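Local structure of DNA ligase (Archaeoglobus fulgidus, 3GDE) at residues 271-276 with 532-537; 300-305 with 314-319. The protein seals nicks in double-stranded DNA in an ATP-dependent reaction, probably serving replication, recombination and repair. All blocks are in the same frame, centred on the assembly; numbering follows the deposited sequence.

The closed form of this ligase illustrates how a helix packed within one domain can also be touched by the next. Contact 1 (271-276 with 532-537) joins a turn of the adenylation domain to the loop after the OB-fold strand 526-530. Contact 2 (300-305 with 314-319) lies wholly inside the adenylation domain, nested along the chain within the large loop that contact 1 closes. Their centres are about 14 Å apart, and they touch: OD2 of D533 in contact 1 lies 3.8 Å from CD2 of L317 in contact 2. Helix 313-321 thus packs on its own domain's strand 296-306 and also meets the OB-fold side, near residues predicted to bind ATP.

Contact 1: 271-276 with 532-537; sequences SRRLEN and DDKDVD. With PO4 (phosphate ion), chain B; PO4 (phosphate ion), chain D.
The guanidinium of R273, met obliquely at NH1 by CE of K534 (3.7 Å) and with O4 of the chain D phosphate at its edge, near the plane, lays one face against the guanidinium of R272, whose CZ sits over its centre 3.7 Å above the plane. At the edge of the R272 group, near its plane, is O4 of the chain B phosphate. Here a type I beta turn of the adenylation domain, S271 to L274, faces the loop that follows strand 526-530 of the OB-fold domain, so the contact is one between domains in the closed enzyme. R272 turns its CG anti to the backbone N (chi1 158°) and bends at chi2 and chi3, bringing NH1 within 2.7 Å of that O4; its hydrogen bond to O1 is weak. K534 reaches in from the other domain with its chain extended beyond CG, and NZ bonds O4 of the chain D phosphate at 3.0 Å. NH1 of R273 and NZ of K534 are 3.8 Å apart, a closeness that acidic neighbours and the phosphate would probably offset: R273 has a salt bridge to E538, and K534 one to D429. Of the two phosphates, probably taken up from the crystallisation liquor, one is also hydrogen-bonded by R531, the other by R414 and K420. Since R272, R414 and K420 are predicted ATP ligands, this basic cluster is consistent with a nucleotide-phosphate site. Replacing R272 with a leucine would probably leave the chain B phosphate without its NH1 partner and deprive R273 of the flat group against its face. Nearer the backbone, CG of R273 touches the carbonyl O of D533 at 3.6 Å. The turn is braced from within, where the backbone N of E275 bonds OG of S271 at 3.1 Å with an N-H...O angle of 147°.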
# COMPACT_ATOMS: atom_id res chain seq x y z
N SER A 271 0.47 6.37 -8.63
CA SER A 271 -0.12 5.12 -9.07
C SER A 271 -1.35 4.75 -8.23
O SER A 271 -1.78 5.52 -7.37
CB SER A 271 0.93 4.01 -9.02
OG SER A 271 1.32 3.76 -7.67
N ARG A 272 -1.92 3.58 -8.50
CA ARG A 272 -3.10 3.07 -7.80
C ARG A 272 -2.87 2.99 -6.29
O ARG A 272 -3.76 3.31 -5.51
CB ARG A 272 -3.52 1.70 -8.41
CG ARG A 272 -4.37 0.73 -7.59
CD ARG A 272 -5.83 1.14 -7.36
NE ARG A 272 -5.95 1.53 -5.97
CZ ARG A 272 -6.55 0.84 -5.00
NH1 ARG A 272 -7.20 -0.30 -5.24
NH2 ARG A 272 -6.53 1.34 -3.78
N ARG A 273 -1.66 2.59 -5.90
CA ARG A 273 -1.29 2.49 -4.48
C ARG A 273 -0.58 3.76 -4.00
O ARG A 273 0.02 3.80 -2.92
CB ARG A 273 -0.41 1.26 -4.19
CG ARG A 273 -0.56 0.03 -5.11
CD ARG A 273 -1.99 -0.48 -5.37
NE ARG A 273 -2.77 -0.87 -4.19
CZ ARG A 273 -3.83 -1.69 -4.23
NH1 ARG A 273 -4.24 -2.23 -5.37
NH2 ARG A 273 -4.50 -1.97 -3.11
N LEU A 274 -0.67 4.80 -4.84
CA LEU A 274 -0.12 6.12 -4.58
C LEU A 274 1.40 6.14 -4.39
O LEU A 274 1.90 6.86 -3.53
CB LEU A 274 -0.85 6.82 -3.41
CG LEU A 274 -2.37 6.96 -3.50
CD1 LEU A 274 -2.90 7.61 -2.24
CD2 LEU A 274 -2.82 7.74 -4.72
N GLU A 275 2.12 5.37 -5.20
CA GLU A 275 3.56 5.53 -5.35
C GLU A 275 3.77 6.70 -6.30
O GLU A 275 3.07 6.81 -7.31
CB GLU A 275 4.21 4.27 -5.93
CG GLU A 275 5.75 4.31 -6.00
CD GLU A 275 6.36 3.40 -7.09
OE1 GLU A 275 5.65 2.53 -7.64
OE2 GLU A 275 7.57 3.57 -7.40
N ASN A 276 4.74 7.56 -5.98
CA ASN A 276 5.16 8.64 -6.87
C ASN A 276 5.94 8.05 -8.05
O ASN A 276 7.07 7.59 -7.90
CB ASN A 276 5.99 9.68 -6.09
CG ASN A 276 6.16 11.00 -6.85
OD1 ASN A 276 6.16 12.08 -6.24
ND2 ASN A 276 6.33 10.93 -8.16
N ASP A 532 5.86 -6.16 -7.06
CA ASP A 532 6.75 -5.21 -6.38
C ASP A 532 6.09 -3.85 -6.16
O ASP A 532 6.46 -3.13 -5.24
CB ASP A 532 8.05 -5.03 -7.17
CG ASP A 532 9.01 -6.20 -6.99
OD1 ASP A 532 9.00 -6.81 -5.89
OD2 ASP A 532 9.77 -6.49 -7.94
N ASP A 533 5.12 -3.52 -7.01
CA ASP A 533 4.36 -2.27 -6.88
C ASP A 533 3.44 -2.25 -5.64
O ASP A 533 2.76 -1.25 -5.38
CB ASP A 533 3.55 -2.00 -8.16
CG ASP A 533 2.58 -3.13 -8.50
OD1 ASP A 533 3.01 -4.30 -8.56
OD2 ASP A 533 1.37 -2.85 -8.72
N LYS A 534 3.43 -3.36 -4.89
CA LYS A 534 2.50 -3.53 -3.77
C LYS A 534 3.20 -3.93 -2.47
O LYS A 534 3.88 -4.96 -2.40
CB LYS A 534 1.41 -4.57 -4.11
CG LYS A 534 0.54 -4.20 -5.28
CD LYS A 534 -0.68 -5.07 -5.34
CE LYS A 534 -1.65 -4.60 -6.40
NZ LYS A 534 -2.81 -5.54 -6.54
N ASP A 535 3.03 -3.09 -1.44
CA ASP A 535 3.46 -3.41 -0.07
C ASP A 535 2.40 -4.30 0.59
O ASP A 535 1.29 -4.42 0.08
CB ASP A 535 3.60 -2.12 0.75
CG ASP A 535 4.85 -1.33 0.41
OD1 ASP A 535 5.86 -1.94 -0.03
OD2 ASP A 535 4.82 -0.10 0.60
N VAL A 536 2.73 -4.89 1.74
CA VAL A 536 1.78 -5.79 2.43
C VAL A 536 0.49 -5.10 2.83
O VAL A 536 -0.56 -5.73 2.87
CB VAL A 536 2.38 -6.59 3.65
CG1 VAL A 536 3.87 -6.61 3.63
CG2 VAL A 536 1.86 -6.07 5.00
N ASP A 537 0.53 -3.80 3.09
CA ASP A 537 -0.72 -3.10 3.40
C ASP A 537 -1.51 -2.67 2.16
O ASP A 537 -2.55 -2.03 2.28
CB ASP A 537 -0.54 -1.99 4.45
CG ASP A 537 0.28 -0.82 3.94
OD1 ASP A 537 -0.10 -0.26 2.88
OD2 ASP A 537 1.27 -0.46 4.62
P PO4 B . -9.05 -2.16 -7.67
O1 PO4 B . -8.24 -1.02 -8.26
O2 PO4 B . -10.50 -1.84 -7.90
O3 PO4 B . -8.72 -3.46 -8.35
O4 PO4 B . -8.76 -2.26 -6.20
P PO4 D . -4.35 -4.67 -9.91
O1 PO4 D . -3.27 -3.72 -10.36
O2 PO4 D . -5.56 -4.50 -10.80
O3 PO4 D . -3.86 -6.10 -10.04
O4 PO4 D . -4.72 -4.37 -8.47

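Contact 2: 300-305 with 314-319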
# COMPACT_ATOMS: atom_id res chain seq x y z
N GLY A 300 -7.02 8.93 -14.12
CA GLY A 300 -6.84 8.31 -15.42
C GLY A 300 -6.31 6.89 -15.46
O GLY A 300 -5.97 6.29 -14.44
N GLU A 301 -6.25 6.34 -16.67
CA GLU A 301 -5.64 5.06 -16.90
C GLU A 301 -4.47 5.22 -17.87
O GLU A 301 -4.62 5.82 -18.95
CB GLU A 301 -6.67 4.09 -17.46
CG GLU A 301 -6.38 2.64 -17.17
CD GLU A 301 -6.82 2.18 -15.79
OE1 GLU A 301 -6.30 1.14 -15.33
OE2 GLU A 301 -7.68 2.83 -15.16
N VAL A 302 -3.31 4.71 -17.49
CA VAL A 302 -2.16 4.66 -18.39
C VAL A 302 -2.10 3.27 -19.05
O VAL A 302 -2.16 2.24 -18.36
CB VAL A 302 -0.85 5.00 -17.65
CG1 VAL A 302 0.36 4.74 -18.54
CG2 VAL A 302 -0.86 6.45 -17.23
N ILE A 303 -2.02 3.25 -20.37
CA ILE A 303 -1.94 1.99 -21.09
C ILE A 303 -0.67 1.92 -21.94
O ILE A 303 -0.18 2.94 -22.43
CB ILE A 303 -3.21 1.68 -21.96
CG1 ILE A 303 -3.34 2.68 -23.12
CG2 ILE A 303 -4.47 1.63 -21.09
CD1 ILE A 303 -4.57 2.47 -23.99
N ALA A 304 -0.13 0.72 -22.08
CA ALA A 304 1.03 0.50 -22.93
C ALA A 304 0.54 0.23 -24.35
O ALA A 304 -0.37 -0.57 -24.54
CB ALA A 304 1.87 -0.64 -22.41
N VAL A 305 1.12 0.92 -25.33
CA VAL A 305 0.80 0.70 -26.74
C VAL A 305 2.08 0.45 -27.55
O VAL A 305 3.16 0.90 -27.17
CB VAL A 305 -0.02 1.86 -27.36
CG1 VAL A 305 -1.36 2.02 -26.64
CG2 VAL A 305 0.75 3.17 -27.34
N GLN A 314 1.03 -5.12 -17.22
CA GLN A 314 2.31 -5.36 -16.54
C GLN A 314 3.48 -4.71 -17.28
O GLN A 314 4.56 -4.54 -16.73
CB GLN A 314 2.56 -6.86 -16.28
CG GLN A 314 2.94 -7.70 -17.51
CD GLN A 314 1.75 -8.26 -18.27
OE1 GLN A 314 1.92 -9.05 -19.19
NE2 GLN A 314 0.53 -7.86 -17.89
N HIS A 315 3.24 -4.35 -18.54
CA HIS A 315 4.17 -3.53 -19.31
C HIS A 315 4.24 -2.10 -18.75
O HIS A 315 5.33 -1.54 -18.64
CB HIS A 315 3.78 -3.51 -20.80
CG HIS A 315 4.09 -4.79 -21.51
ND1 HIS A 315 4.62 -4.82 -22.78
CD2 HIS A 315 3.95 -6.08 -21.14
CE1 HIS A 315 4.79 -6.07 -23.16
NE2 HIS A 315 4.39 -6.86 -22.18
N VAL A 316 3.09 -1.53 -18.39
CA VAL A 316 3.07 -0.24 -17.69
C VAL A 316 3.80 -0.36 -16.34
O VAL A 316 4.54 0.54 -15.94
CB VAL A 316 1.64 0.32 -17.47
CG1 VAL A 316 1.70 1.69 -16.79
CG2 VAL A 316 0.86 0.43 -18.78
N LEU A 317 3.60 -1.49 -15.65
CA LEU A 317 4.25 -1.72 -14.37
C LEU A 317 5.78 -1.74 -14.49
O LEU A 317 6.46 -1.23 -13.61
CB LEU A 317 3.73 -3.00 -13.69
CG LEU A 317 2.26 -3.05 -13.25
CD1 LEU A 317 1.93 -4.39 -12.59
CD2 LEU A 317 1.87 -1.86 -12.32
N ARG A 318 6.30 -2.31 -15.58
CA ARG A 318 7.74 -2.28 -15.88
C ARG A 318 8.28 -0.86 -16.02
O ARG A 318 9.37 -0.57 -15.52
CB ARG A 318 8.07 -3.04 -17.16
CG ARG A 318 8.15 -4.54 -16.97
CD ARG A 318 9.14 -5.17 -17.93
NE ARG A 318 8.69 -6.49 -18.35
CZ ARG A 318 7.98 -6.73 -19.45
NH1 ARG A 318 7.66 -5.73 -20.27
NH2 ARG A 318 7.61 -7.97 -19.75
N ARG A 319 7.53 0.00 -16.70
CA ARG A 319 7.85 1.42 -16.79
C ARG A 319 7.91 2.03 -15.39
O ARG A 319 8.86 2.73 -15.06
CB ARG A 319 6.81 2.18 -17.63
CG ARG A 319 6.84 1.89 -19.14
CD ARG A 319 8.04 2.53 -19.85
NE ARG A 319 8.25 3.91 -19.44
CZ ARG A 319 7.82 4.98 -20.10
NH1 ARG A 319 7.17 4.85 -21.24
NH2 ARG A 319 8.06 6.18 -19.61
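Helix segment 314-319 runs almost perpendicular to strand segment 300-305, their directions 100° apart and their axes approaching to 7.3 Å. V316 contributes most to the crossing. With CG1 anti to its backbone N (chi1 -178°), it presents both methyls to the strand. CG1 meets CG1 of V302 at 3.8 Å, the two valines crossing at a slant. CG2 presses on the strand's backbone itself, 3.5 Å from the carbonyl O of V302 and equally near the amide N of A304, while also reaching CB of A304. The small A304 side chain is consistent with this close approach; its CB also touches CB of H315 at 3.8 Å. Beyond CB the histidine leads away from the strand, and NH1 of R318, from the next turn of the helix, lies above one face of its ring. I303 turns to the far side of the strand, so V302 and A304 carry the apolar surface beneath the helix. E301, a predicted ATP ligand, lies on the same strand. In the fold, strand 296-306 runs between antiparallel partners 256-262 and 335-342, and pairs with 309-311 just before the chain enters helix 313-321. The helix also touches S256 through V316 and L317, while R319 makes a salt bridge to D283 and packs on helix 327-332.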